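PDB 5B89: cysteine desulfurase from Thermococcus onnurineus, which probably catalyses the pyridoxal-phosphate-dependent desulfuration of L-cysteine, releasing L-alanine and passing the sulfur on to a carrier. Local coordinates for residues S136-L139 / P140-L144; G197-A200 / K201-A205; E313-E316 / H317-V320; I362-H366 / S367-R371. One frame throughout, in Å; residues are numbered along the deposited sequence.

Interaction 1 of 4, residues S136-L139 / P140-L144; sequences SDLL and PWQRL
The N-terminal cap of helix 139-148, a helix of the cofactor-binding domain, is tied to its first turn by Asp137 and Trp141. Trp141 NE1 gives a nearly straight hydrogen bond (172°) to Asp137 OD1 at 2.9 Å; the oxygen lies in the indole plane, whereas the N-H reaches it from well above the plane of the carboxylate. With CG beside the backbone N (chi1 -52°), the indole swings back over the start of the helix and packs on Ala114 and on Leu177 and Ala179 of the central sheet. A phenylalanine in place of Trp141 would probably leave Asp137 OD1 without this N-H and open a gap against those residues. Leu138 is the N-cap, and its O accepts Gln142 N at 3.0 Å. Pro140 suits the first turn, where its lack of an N-H costs no helical bond; Arg143 N then bonds to Leu139 O at 2.9 Å. Gln142 sends NE2 to Ser271 O and Leu272 O of the second subunit while its amide rests on Leu138, CD to CG 3.6 Å. The buried Gln142 OE1 finds no polar partner and lies 3.4 Å from the methyl Leu139 CD1.

Interaction 2 of 4, residues G197-A200 / K201-A205; sequences GKIA and KDEGA
The carboxylate of Asp202 is the flat group here, and residue Lys198 approaches it in two ways. Lys198 NZ forms a salt bridge with Asp202 OD2 at 2.9 Å, using the syn lone pair, on the side of the other oxygen. Over one face lies the backbone oxygen of Lys198, straight above Asp202 CG at 3.1 Å. The lysine runs extended from CG, which is anti to the backbone N (chi1 173°), and bends only at its last torsion (chi4 53°), which turns the ammonium in toward the acid. A long flexible base and a short acid one turn apart suit this exposed side of the helix, although both touch a crystal neighbour, so lattice packing may have some say in their pose.

Beneath them run the helical backbone bonds, among them Asp202 N to Lys198 O at 2.8 Å and Glu203 N to Ile199 O at 2.9 Å. The helix, 193-203, is the crossover of a beta-alpha-beta unit between parallel strands 177-181 and 206-210, and it stops in a Schellman motif. Ala205 N returns to Ala200 O at 2.9 Å, and Gly204 N to Lys201 O at 3.2 Å. Gly204 makes the turn with a positive phi of 72°, which costs a residue without a side chain little. The chain then heads for strand 206-210, and the apolar contact across the motif is between two small methyls, Ala200 CB and Ala205 CB, 4.1 Å apart. On the buried side, Ile199 packs on Glu169 and Ile172 of helix 165-172.

Interaction 3 of 4, residues E313-E316 / H317-V320; sequences ERQE and HKLV
Gln315 divides this turn of helix 309-329 between a packed side, shared with Leu319, and a wet side, shared with Lys318. On the packed side Leu319 CG rests 3.3 Å from Gln315 O, and Leu319 goes on to fill the space against Leu400 and Val403 of helix 400-415, a place suited to a branched apolar chain. Val320 CG2 likewise lies 3.3 Å from Glu316 O, the oxygen that accepts Val320 N. Glu316 is buried as well, its OE1 hydrogen-bonded to His217.

The outer side is looser and held by water. One water donates to Gln315 OE1 at 2.7 Å and accepts from Lys318 NZ at 2.9 Å, bridging side chains that cross at about a right angle and otherwise come no nearer than 4.1 Å, OE1 to Lys318 CD. A second donates to Arg314 O and lies in the ring plane of His317, 3.2 Å from its ND1.

The glutamine bends at chi2 (71°), setting its amide between the two environments. Because NE2 is bound to Asn398 O while OE1 takes the water, the amide's two ends are distinguished, and a flipped amide would probably set OE1 against Asn398 O and cost the water its acceptor on the glutamine.

Interaction 4 of 4, residues I362-H366 / S367-R371; sequences ILDDH and SIMVR
Ser367 and Ile368 turn their backbone N-H groups back onto the last turn of helix 356-365, closing it with a Schellman motif. Ile368 N donates to Leu363 O at 2.9 Å and Ser367 N to Asp364 O at 2.8 Å; both arrive from above the carbonyl plane, as the chain curls over the helix end. Ser367 adopts positive phi (60°), unusual for a residue with a CB, and its OG shares a water with Asp365 O, 2.8 Å from each. The preceding carbonyl, Ile362 O, is taken by a side chain: His366 ND1 reaches it at 3.0 Å in an almost straight bond (174°) lying in the imidazole plane. A chi1 of -65°, which sets CG opposite the carbonyl carbon, folds the ring back along the helix and lets a histidine supply the N-H that the ending helix offers only weakly.

Asp364 OD1 is satisfied across the dimer by the backbone N of Arg73 of the second subunit. On the same oxygen sits Met369 CE at 3.2 Å, a close approach that a sulfur-bound methyl, probably slightly positive, can tolerate next to a carboxylate.

Apolar contacts complete the motif. The two branches of Leu363 part company, CD2 meeting Ile368 CD1 at 3.8 Å and CD1 meeting Val370 CG2 at 3.7 Å. Leu363 and Ile368 also press on Val409 of helix 400-415, while strand 368-373 leaves the turn between its sheet neighbours, parallel strand 38-39 and antiparallel strand 389-393.

Overall arrangement
The four contacts follow one another along the chain without touching. Interactions 1 and 2 belong to helices about the seven-stranded sheet, their centres 21 Å apart; interactions 3 and 4, also 21 Å apart, both pack against helix 400-415. Interactions 2 and 4 lie on opposite sides of the chain's centre, 44 Å between centres. Interaction 1 is the nearest to the cofactor: the side chain of Ser136 is about 4 Å from pyridoxal phosphate, whereas that of Glu316 in interaction 3 is about 12 Å away. In interaction 4, the Val370 side chain comes within about 11 Å of the bound alanine. Interactions 1 and 4 also touch the second subunit; interaction 2 is remote from the annotated sites.

Interaction 1 of 4, residues S136-L139 / P140-L144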
# COMPACT_ATOMS: atom_id res chain seq x y z
N SER B 136 3.51 -15.22 -5.65
CA SER B 136 4.04 -14.31 -4.65
C SER B 136 4.78 -15.00 -3.52
O SER B 136 5.54 -14.41 -2.87
CB SER B 136 2.96 -13.42 -4.07
OG SER B 136 2.52 -12.51 -5.02
N ASP B 137 4.54 -16.28 -3.35
CA ASP B 137 5.28 -17.08 -2.36
C ASP B 137 6.29 -18.00 -3.05
O ASP B 137 6.68 -18.95 -2.47
CB ASP B 137 4.39 -17.88 -1.41
CG ASP B 137 5.14 -18.33 -0.12
OD1 ASP B 137 6.05 -17.62 0.26
OD2 ASP B 137 4.81 -19.36 0.44
N LEU B 138 6.65 -17.69 -4.28
CA LEU B 138 7.62 -18.47 -5.02
C LEU B 138 8.73 -17.60 -5.56
O LEU B 138 9.85 -17.82 -5.25
CB LEU B 138 6.93 -19.23 -6.13
CG LEU B 138 7.85 -20.01 -7.03
CD1 LEU B 138 8.66 -20.95 -6.19
CD2 LEU B 138 7.08 -20.77 -8.07
N LEU B 139 8.38 -16.60 -6.34
CA LEU B 139 9.35 -15.74 -6.96
C LEU B 139 10.33 -15.11 -6.02
O LEU B 139 11.51 -15.05 -6.34
CB LEU B 139 8.65 -14.68 -7.84
CG LEU B 139 8.43 -15.03 -9.29
CD1 LEU B 139 7.60 -16.28 -9.44
CD2 LEU B 139 7.82 -13.85 -10.01
N PRO B 140 9.90 -14.54 -4.86
CA PRO B 140 10.93 -13.99 -4.01
C PRO B 140 11.98 -15.00 -3.59
O PRO B 140 13.16 -14.59 -3.41
CB PRO B 140 10.13 -13.39 -2.82
CG PRO B 140 8.76 -13.16 -3.40
CD PRO B 140 8.55 -14.34 -4.33
N TRP B 141 11.61 -16.24 -3.38
CA TRP B 141 12.53 -17.26 -2.94
C TRP B 141 13.40 -17.69 -4.11
O TRP B 141 14.63 -17.97 -3.92
CB TRP B 141 11.81 -18.44 -2.34
CG TRP B 141 10.80 -18.02 -1.26
CD1 TRP B 141 9.48 -18.24 -1.35
CD2 TRP B 141 11.06 -17.31 -0.11
NE1 TRP B 141 8.87 -17.71 -0.27
CE2 TRP B 141 9.80 -17.07 0.48
CE3 TRP B 141 12.21 -16.75 0.47
CZ2 TRP B 141 9.67 -16.35 1.69
CZ3 TRP B 141 12.05 -16.03 1.69
CH2 TRP B 141 10.80 -15.89 2.26
N GLN B 142 12.82 -17.75 -5.31
CA GLN B 142 13.62 -18.03 -6.54
C GLN B 142 14.64 -17.02 -6.78
O GLN B 142 15.80 -17.38 -7.14
CB GLN B 142 12.69 -18.14 -7.75
CG GLN B 142 11.86 -19.38 -7.77
CD GLN B 142 10.88 -19.36 -8.94
OE1 GLN B 142 10.38 -18.29 -9.30
NE2 GLN B 142 10.57 -20.49 -9.47
N ARG B 143 14.34 -15.74 -6.68
CA ARG B 143 15.27 -14.62 -6.86
C ARG B 143 16.36 -14.74 -5.85
O ARG B 143 17.56 -14.63 -6.21
CB ARG B 143 14.57 -13.22 -6.84
CG ARG B 143 15.47 -12.04 -7.01
CD ARG B 143 14.64 -10.70 -6.96
NE ARG B 143 13.90 -10.54 -5.73
CZ ARG B 143 13.01 -9.57 -5.48
NH1 ARG B 143 12.78 -8.67 -6.42
NH2 ARG B 143 12.38 -9.54 -4.25
N LEU B 144 16.03 -14.94 -4.59
CA LEU B 144 17.05 -14.96 -3.49
C LEU B 144 17.98 -16.13 -3.78
O LEU B 144 19.25 -16.02 -3.71
CB LEU B 144 16.34 -15.04 -2.16
CG LEU B 144 17.12 -14.85 -0.88
CD1 LEU B 144 17.69 -13.44 -0.90
CD2 LEU B 144 16.16 -15.01 0.30

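Interaction 2 of 4, residues G197-A200 / K201-A205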
# COMPACT_ATOMS: atom_id res chain seq x y z
N GLY B 197 5.07 -26.60 10.74
CA GLY B 197 5.68 -25.66 11.65
C GLY B 197 6.40 -26.35 12.78
O GLY B 197 7.43 -25.87 13.22
N LYS B 198 5.81 -27.38 13.29
CA LYS B 198 6.47 -28.22 14.34
C LYS B 198 7.74 -28.77 13.79
O LYS B 198 8.81 -28.69 14.47
CB LYS B 198 5.57 -29.30 14.88
CG LYS B 198 6.29 -30.27 15.84
CD LYS B 198 5.37 -31.41 16.24
CE LYS B 198 6.17 -32.68 16.80
NZ LYS B 198 7.07 -32.25 17.89
N ILE B 199 7.78 -29.35 12.63
CA ILE B 199 8.96 -29.79 11.98
C ILE B 199 10.02 -28.73 11.83
O ILE B 199 11.21 -28.91 12.18
CB ILE B 199 8.71 -30.50 10.63
CG1 ILE B 199 7.76 -31.72 10.81
CG2 ILE B 199 10.00 -30.93 10.02
CD1 ILE B 199 7.16 -32.25 9.53
N ALA B 200 9.60 -27.56 11.34
CA ALA B 200 10.56 -26.48 11.15
C ALA B 200 11.07 -26.02 12.51
O ALA B 200 12.32 -25.76 12.56
CB ALA B 200 9.86 -25.26 10.41
N LYS B 201 10.27 -25.91 13.53
CA LYS B 201 10.74 -25.47 14.87
C LYS B 201 11.76 -26.55 15.40
O LYS B 201 12.85 -26.19 15.91
CB LYS B 201 9.60 -25.40 15.81
CG LYS B 201 9.93 -25.20 17.29
CD LYS B 201 8.66 -25.17 18.12
CE LYS B 201 8.99 -24.65 19.50
NZ LYS B 201 7.75 -24.63 20.32
N ASP B 202 11.38 -27.78 15.21
CA ASP B 202 12.25 -28.86 15.75
C ASP B 202 13.55 -28.91 14.97
O ASP B 202 14.61 -29.28 15.59
CB ASP B 202 11.50 -30.25 15.70
CG ASP B 202 10.31 -30.34 16.64
OD1 ASP B 202 10.11 -29.46 17.51
OD2 ASP B 202 9.52 -31.34 16.54
N GLU B 203 13.66 -28.57 13.71
CA GLU B 203 14.85 -28.54 12.94
C GLU B 203 15.63 -27.23 12.92
O GLU B 203 16.68 -27.15 12.26
CB GLU B 203 14.56 -29.02 11.51
CG GLU B 203 13.99 -30.47 11.44
CD GLU B 203 14.86 -31.57 12.06
OE1 GLU B 203 16.12 -31.34 12.14
OE2 GLU B 203 14.26 -32.64 12.45
N GLY B 204 15.13 -26.21 13.63
CA GLY B 204 15.79 -24.89 13.61
C GLY B 204 15.66 -24.10 12.31
O GLY B 204 16.47 -23.23 12.06
N ALA B 205 14.60 -24.33 11.49
CA ALA B 205 14.37 -23.58 10.27
C ALA B 205 13.40 -22.41 10.60
O ALA B 205 12.45 -22.61 11.35
CB ALA B 205 13.68 -24.49 9.24

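Interaction 3 of 4, residues E313-E316 / H317-V320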
# COMPACT_ATOMS: atom_id res chain seq x y z
N GLU B 313 -16.44 -21.39 8.49
CA GLU B 313 -15.88 -22.70 7.99
C GLU B 313 -16.99 -23.72 7.69
O GLU B 313 -16.99 -24.37 6.67
CB GLU B 313 -14.93 -23.32 9.03
CG GLU B 313 -13.76 -22.47 9.42
CD GLU B 313 -12.85 -23.07 10.49
OE1 GLU B 313 -12.57 -24.25 10.27
OE2 GLU B 313 -12.37 -22.33 11.44
N ARG B 314 -17.98 -23.76 8.58
CA ARG B 314 -19.13 -24.69 8.41
C ARG B 314 -19.97 -24.38 7.18
O ARG B 314 -20.32 -25.28 6.39
CB ARG B 314 -19.96 -24.72 9.65
CG ARG B 314 -19.13 -25.49 10.70
CD ARG B 314 -19.88 -25.90 11.97
NE ARG B 314 -20.27 -24.78 12.86
CZ ARG B 314 -19.47 -24.18 13.73
NH1 ARG B 314 -18.19 -24.61 13.93
NH2 ARG B 314 -19.97 -23.18 14.46
N GLN B 315 -20.26 -23.08 6.96
CA GLN B 315 -21.00 -22.73 5.82
C GLN B 315 -20.30 -23.07 4.55
O GLN B 315 -20.80 -23.56 3.59
CB GLN B 315 -21.41 -21.23 5.87
CG GLN B 315 -22.13 -20.71 4.65
CD GLN B 315 -23.57 -21.22 4.45
OE1 GLN B 315 -24.04 -22.06 5.26
NE2 GLN B 315 -24.17 -20.83 3.40
N GLU B 316 -18.99 -22.71 4.49
CA GLU B 316 -18.18 -23.01 3.33
C GLU B 316 -18.11 -24.51 3.02
O GLU B 316 -18.16 -24.84 1.83
CB GLU B 316 -16.77 -22.34 3.46
CG GLU B 316 -16.85 -20.79 3.34
CD GLU B 316 -15.51 -20.14 3.34
OE1 GLU B 316 -15.39 -18.98 3.66
OE2 GLU B 316 -14.55 -20.75 2.91
N HIS B 317 -18.00 -25.32 4.05
CA HIS B 317 -17.94 -26.73 3.82
C HIS B 317 -19.24 -27.23 3.16
O HIS B 317 -19.19 -28.00 2.32
CB HIS B 317 -17.73 -27.42 5.15
CG HIS B 317 -17.89 -28.89 5.04
ND1 HIS B 317 -18.97 -29.57 5.53
CD2 HIS B 317 -17.15 -29.78 4.37
CE1 HIS B 317 -18.86 -30.83 5.20
NE2 HIS B 317 -17.77 -30.99 4.49
N LYS B 318 -20.37 -26.72 3.61
CA LYS B 318 -21.65 -27.13 3.02
C LYS B 318 -21.67 -26.78 1.55
O LYS B 318 -22.14 -27.52 0.75
CB LYS B 318 -22.85 -26.47 3.71
CG LYS B 318 -23.13 -26.87 5.13
CD LYS B 318 -24.33 -26.13 5.69
CE LYS B 318 -24.43 -26.27 7.18
NZ LYS B 318 -25.49 -25.46 7.84
N LEU B 319 -21.16 -25.60 1.23
CA LEU B 319 -21.13 -25.22 -0.16
C LEU B 319 -20.24 -26.04 -1.05
O LEU B 319 -20.56 -26.49 -2.10
CB LEU B 319 -20.78 -23.68 -0.28
CG LEU B 319 -21.60 -22.73 0.52
CD1 LEU B 319 -20.95 -21.33 0.51
CD2 LEU B 319 -23.02 -22.64 -0.10
N VAL B 320 -19.01 -26.37 -0.54
CA VAL B 320 -18.09 -27.26 -1.26
C VAL B 320 -18.66 -28.68 -1.43
O VAL B 320 -18.47 -29.26 -2.47
CB VAL B 320 -16.75 -27.27 -0.47
CG1 VAL B 320 -15.83 -28.26 -1.03
CG2 VAL B 320 -16.10 -25.87 -0.51
O HOH W 1 -20.83 -27.84 7.54
O HOH W 2 -24.12 -22.90 7.86

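Interaction 4 of 4, residues I362-H366 / S367-R371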
# COMPACT_ATOMS: atom_id res chain seq x y z
N ILE B 362 -19.79 -18.14 -20.07
CA ILE B 362 -21.18 -18.65 -19.98
C ILE B 362 -21.79 -18.41 -18.61
O ILE B 362 -22.92 -17.97 -18.42
CB ILE B 362 -21.26 -20.08 -20.43
CG1 ILE B 362 -20.99 -20.19 -21.91
CG2 ILE B 362 -22.64 -20.69 -20.10
CD1 ILE B 362 -20.55 -21.55 -22.28
N LEU B 363 -20.97 -18.61 -17.56
CA LEU B 363 -21.41 -18.35 -16.25
C LEU B 363 -21.73 -16.90 -16.01
O LEU B 363 -22.75 -16.57 -15.38
CB LEU B 363 -20.42 -18.93 -15.19
CG LEU B 363 -20.44 -20.49 -15.13
CD1 LEU B 363 -19.21 -21.12 -14.47
CD2 LEU B 363 -21.70 -20.99 -14.45
N ASP B 364 -20.86 -16.05 -16.50
CA ASP B 364 -21.08 -14.62 -16.44
C ASP B 364 -22.41 -14.16 -17.14
O ASP B 364 -23.10 -13.34 -16.57
CB ASP B 364 -19.90 -13.83 -16.98
CG ASP B 364 -20.10 -12.34 -16.89
OD1 ASP B 364 -20.29 -11.67 -15.83
OD2 ASP B 364 -20.26 -11.80 -18.04
N ASP B 365 -22.72 -14.80 -18.23
CA ASP B 365 -23.98 -14.52 -18.93
C ASP B 365 -25.13 -14.70 -17.91
O ASP B 365 -26.17 -14.05 -18.07
CB ASP B 365 -24.16 -15.48 -20.11
CG ASP B 365 -23.21 -15.34 -21.25
OD1 ASP B 365 -22.54 -14.33 -21.41
OD2 ASP B 365 -23.10 -16.34 -22.02
N HIS B 366 -25.04 -15.73 -17.05
CA HIS B 366 -25.98 -16.08 -16.04
C HIS B 366 -25.79 -15.40 -14.69
O HIS B 366 -26.31 -15.81 -13.71
CB HIS B 366 -26.03 -17.60 -15.87
CG HIS B 366 -26.52 -18.35 -17.06
ND1 HIS B 366 -25.79 -18.69 -18.16
CD2 HIS B 366 -27.75 -18.88 -17.25
CE1 HIS B 366 -26.58 -19.34 -19.03
NE2 HIS B 366 -27.73 -19.45 -18.47
N SER B 367 -25.00 -14.31 -14.70
CA SER B 367 -24.70 -13.52 -13.54
C SER B 367 -24.00 -14.32 -12.39
O SER B 367 -24.21 -13.93 -11.25
CB SER B 367 -25.93 -12.85 -12.99
OG SER B 367 -26.45 -11.93 -14.00
N ILE B 368 -23.22 -15.33 -12.79
CA ILE B 368 -22.41 -16.07 -11.84
C ILE B 368 -20.94 -15.73 -12.17
O ILE B 368 -20.44 -15.86 -13.24
CB ILE B 368 -22.61 -17.58 -12.01
CG1 ILE B 368 -24.09 -17.96 -11.77
CG2 ILE B 368 -21.65 -18.33 -11.06
CD1 ILE B 368 -24.41 -19.38 -12.24
N MET B 369 -20.24 -15.25 -11.11
CA MET B 369 -18.89 -14.71 -11.18
C MET B 369 -17.92 -15.76 -10.69
O MET B 369 -17.93 -16.10 -9.51
CB MET B 369 -18.79 -13.44 -10.31
CG MET B 369 -19.83 -12.34 -10.38
SD MET B 369 -19.97 -11.38 -11.93
CE MET B 369 -21.29 -12.24 -12.85
N VAL B 370 -17.17 -16.24 -11.67
CA VAL B 370 -16.08 -17.15 -11.38
C VAL B 370 -14.82 -16.67 -12.06
O VAL B 370 -14.82 -15.84 -12.94
CB VAL B 370 -16.40 -18.61 -11.81
CG1 VAL B 370 -17.52 -19.24 -11.05
CG2 VAL B 370 -16.58 -18.76 -13.31
N ARG B 371 -13.66 -17.24 -11.64
CA ARG B 371 -12.40 -16.89 -12.30
C ARG B 371 -11.89 -18.08 -13.10
O ARG B 371 -12.24 -19.22 -12.88
CB ARG B 371 -11.37 -16.38 -11.27
CG ARG B 371 -10.35 -15.47 -11.97
CD ARG B 371 -9.73 -14.39 -11.13
NE ARG B 371 -10.52 -13.21 -10.81
CZ ARG B 371 -10.37 -11.98 -11.29
NH1 ARG B 371 -9.50 -11.68 -12.26
NH2 ARG B 371 -11.10 -11.04 -10.78
O HOH W 3 -27.86 -13.11 -16.06